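Local coordinates for nitronate monooxygenase family protein (Pseudomonas aeruginosa, PDB 4QIT), which oxidatively denitrifies alkyl nitronates with molecular oxygen and FMN, propionate 3-nitronate being its best substrate, at residues Asp9-Leu14 against Ala239-Met244. The protein carries 1 engineered substitution. Sequence-based numbering, arbitrary orientation.
With FMN (flavin mononucleotide), chain C.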
loop_
_atom_site.group_PDB
_atom_site.type_symbol
_atom_site.label_atom_id
_atom_site.label_comp_id
_atom_site.label_asym_id
_atom_site.label_seq_id
_atom_site.Cartn_x
_atom_site.Cartn_y
_atom_site.Cartn_z
ATOM N N ASP A 9 -2.418 -9.376 25.287
ATOM C CA ASP A 9 -3.073 -9.846 26.506
ATOM C C ASP A 9 -4.425 -9.158 26.669
ATOM O O ASP A 9 -5.424 -9.794 26.991
ATOM C CB ASP A 9 -2.202 -9.582 27.741
ATOM C CG ASP A 9 -1.106 -10.619 27.921
ATOM O OD1 ASP A 9 -1.148 -11.668 27.242
ATOM O OD2 ASP A 9 -0.205 -10.387 28.756
ATOM N N ARG A 10 -4.453 -7.852 26.436
ATOM C CA ARG A 10 -5.691 -7.093 26.565
ATOM C C ARG A 10 -6.743 -7.576 25.579
ATOM O O ARG A 10 -7.912 -7.760 25.935
ATOM C CB ARG A 10 -5.432 -5.610 26.330
ATOM C CG ARG A 10 -4.543 -4.942 27.359
ATOM C CD ARG A 10 -4.438 -3.472 27.033
ATOM N NE ARG A 10 -3.392 -2.790 27.784
ATOM C CZ ARG A 10 -3.079 -1.511 27.600
ATOM N NH1 ARG A 10 -3.734 -0.791 26.694
ATOM N NH2 ARG A 10 -2.116 -0.954 28.316
ATOM N N PHE A 11 -6.330 -7.781 24.333
ATOM C CA PHE A 11 -7.290 -8.136 23.300
ATOM C C PHE A 11 -7.823 -9.553 23.454
ATOM O O PHE A 11 -9.019 -9.788 23.301
ATOM C CB PHE A 11 -6.665 -7.978 21.918
ATOM C CG PHE A 11 -7.625 -8.237 20.797
ATOM C CD1 PHE A 11 -8.406 -7.214 20.291
ATOM C CD2 PHE A 11 -7.756 -9.510 20.251
ATOM C CE1 PHE A 11 -9.304 -7.448 19.254
ATOM C CE2 PHE A 11 -8.646 -9.745 19.213
ATOM C CZ PHE A 11 -9.416 -8.709 18.715
ATOM N N THR A 12 -6.925 -10.495 23.720
ATOM C CA THR A 12 -7.332 -11.873 23.908
ATOM C C THR A 12 -8.286 -11.985 25.097
ATOM O O THR A 12 -9.242 -12.741 25.043
ATOM C CB THR A 12 -6.120 -12.811 24.074
ATOM O OG1 THR A 12 -6.568 -14.152 24.249
ATOM C CG2 THR A 12 -5.287 -12.438 25.259
ATOM N N ARG A 13 -8.038 -11.217 26.155
ATOM C CA ARG A 13 -8.938 -11.226 27.304
ATOM C C ARG A 13 -10.291 -10.617 26.944
ATOM O O ARG A 13 -11.334 -11.100 27.385
ATOM C CB ARG A 13 -8.310 -10.473 28.482
ATOM C CG ARG A 13 -9.012 -10.706 29.829
ATOM C CD ARG A 13 -8.742 -12.118 30.349
ATOM N NE ARG A 13 -8.801 -12.207 31.810
ATOM C CZ ARG A 13 -9.817 -12.724 32.494
ATOM N NH1 ARG A 13 -10.882 -13.207 31.863
ATOM N NH2 ARG A 13 -9.767 -12.766 33.819
ATOM N N LEU A 14 -10.271 -9.562 26.135
ATOM C CA LEU A 14 -11.497 -8.886 25.721
ATOM C C LEU A 14 -12.390 -9.826 24.930
ATOM O O LEU A 14 -13.604 -9.875 25.128
ATOM C CB LEU A 14 -11.170 -7.663 24.870
ATOM C CG LEU A 14 -12.362 -6.885 24.315
ATOM C CD1 LEU A 14 -13.080 -6.168 25.445
ATOM C CD2 LEU A 14 -11.901 -5.899 23.245
ATOM N N ALA A 239 -0.294 -2.878 17.053
ATOM C CA ALA A 239 -1.556 -3.602 16.941
ATOM C C ALA A 239 -1.783 -4.470 18.172
ATOM O O ALA A 239 -0.829 -4.888 18.830
ATOM C CB ALA A 239 -1.569 -4.475 15.684
ATOM N N SER A 240 -3.049 -4.749 18.457
ATOM C CA SER A 240 -3.416 -5.657 19.539
ATOM C C SER A 240 -3.723 -7.061 19.041
ATOM O O SER A 240 -3.831 -7.991 19.844
ATOM C CB SER A 240 -4.633 -5.123 20.289
ATOM O OG SER A 240 -4.345 -3.864 20.873
ATOM N N ALA A 241 -3.885 -7.210 17.724
ATOM C CA ALA A 241 -4.203 -8.495 17.107
ATOM C C ALA A 241 -4.034 -8.377 15.599
ATOM O O ALA A 241 -3.755 -7.292 15.086
ATOM C CB ALA A 241 -5.628 -8.930 17.457
ATOM N N VAL A 242 -4.195 -9.491 14.894
ATOM C CA VAL A 242 -4.197 -9.484 13.434
ATOM C C VAL A 242 -5.441 -10.173 12.891
ATOM O O VAL A 242 -6.058 -11.017 13.566
ATOM C CB VAL A 242 -2.932 -10.166 12.844
ATOM C CG1 VAL A 242 -1.679 -9.457 13.340
ATOM C CG2 VAL A 242 -2.888 -11.667 13.182
ATOM N N GLN A 243 -5.820 -9.794 11.676
ATOM C CA GLN A 243 -6.900 -10.448 10.959
ATOM C C GLN A 243 -6.338 -10.865 9.610
ATOM O O GLN A 243 -5.740 -10.041 8.897
ATOM C CB GLN A 243 -8.090 -9.502 10.781
ATOM C CG GLN A 243 -9.209 -10.095 9.943
ATOM C CD GLN A 243 -10.525 -9.386 10.178
ATOM O OE1 GLN A 243 -10.963 -9.234 11.319
ATOM N NE2 GLN A 243 -11.154 -8.931 9.101
ATOM N N MET A 244 -6.514 -12.148 9.282
ATOM C CA MET A 244 -5.858 -12.776 8.140
ATOM C C MET A 244 -6.876 -13.523 7.296
ATOM O O MET A 244 -7.555 -14.418 7.797
ATOM C CB MET A 244 -4.775 -13.750 8.639
ATOM C CG MET A 244 -3.627 -13.051 9.361
ATOM S SD MET A 244 -2.522 -14.171 10.241
ATOM C CE MET A 244 -1.788 -15.035 8.863
HETATM N N1 FMN C . -14.085 -8.616 4.796
HETATM C C2 FMN C . -15.394 -8.458 5.232
HETATM O O2 FMN C . -15.647 -7.583 6.050
HETATM N N3 FMN C . -16.405 -9.281 4.789
HETATM C C4 FMN C . -16.105 -10.261 3.867
HETATM O O4 FMN C . -16.975 -11.011 3.431
HETATM C C4A FMN C . -14.805 -10.414 3.421
HETATM N N5 FMN C . -14.544 -11.397 2.502
HETATM C C5A FMN C . -13.265 -11.601 2.046
HETATM C C6 FMN C . -13.048 -12.618 1.126
HETATM C C7 FMN C . -11.779 -12.872 0.647
HETATM C C7M FMN C . -11.622 -14.004 -0.328
HETATM C C8 FMN C . -10.710 -12.082 1.072
HETATM C C8M FMN C . -9.328 -12.334 0.543
HETATM C C9 FMN C . -10.935 -11.053 1.994
HETATM C C9A FMN C . -12.219 -10.806 2.495
HETATM N N10 FMN C . -12.476 -9.795 3.422
HETATM C C10 FMN C . -13.778 -9.598 3.878
HETATM C "C1'" FMN C . -11.362 -8.898 3.899
HETATM C "C2'" FMN C . -10.718 -9.376 5.189
HETATM O "O2'" FMN C . -11.571 -9.091 6.268
HETATM C "C3'" FMN C . -9.397 -8.662 5.439
HETATM O "O3'" FMN C . -9.502 -7.267 5.242
HETATM C "C4'" FMN C . -8.391 -9.195 4.444
HETATM O "O4'" FMN C . -8.624 -10.575 4.229
HETATM C "C5'" FMN C . -6.997 -9.021 5.022
HETATM O "O5'" FMN C . -6.143 -9.152 3.928
HETATM P P FMN C . -5.295 -10.476 3.685
HETATM O O1P FMN C . -5.132 -11.215 4.988
HETATM O O2P FMN C . -3.997 -10.046 3.074
HETATM O O3P FMN C . -6.114 -11.291 2.740
#
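At the N-terminal end of the TIM barrel, Phe-11 of helix 8-14 covers part of the barrel bottom, reaching Ser-240 and Ala-241 on the N-terminal side of the eighth barrel strand. Its CG lies anti to the backbone N (chi1 -176°), which carries the ring off the helix toward the bottom of the barrel. There the methyl of Ala-241 lies over one face, a CH-pi contact with CB 3.7 Å from the Phe-11 ring centroid and 20° off the normal. The methyl is shifted toward the rim, Ala-241 CB being 3.6 Å from both CD2 and CE2 of Phe-11. Nearer the helix, Phe-11 CB rests against the Ser-240 backbone, 3.5 Å from Ser-240 O. Phe-11 CB also touches Ser-240 CB at 3.9 Å. Val-220 and Ile-22, from the strands flanking 241-244, also pack on the aromatic side chain, so Phe-11 bridges three neighbouring strands.

Farther along the strand, at its C-terminal end, Gln-243 NE2 donates a bent hydrogen bond (133°) of 2.9 Å to FMN O2', and Met-244 CA comes within 3.6 Å of FMN O1P. One short strand thus joins the bottom of the barrel to the flavin site. No hydrogen bond links helix and strand: dispersion and shape hold them together, and Ser-240 O is buried without a polar partner, probably at some electrostatic cost, which the apolar packing may repay.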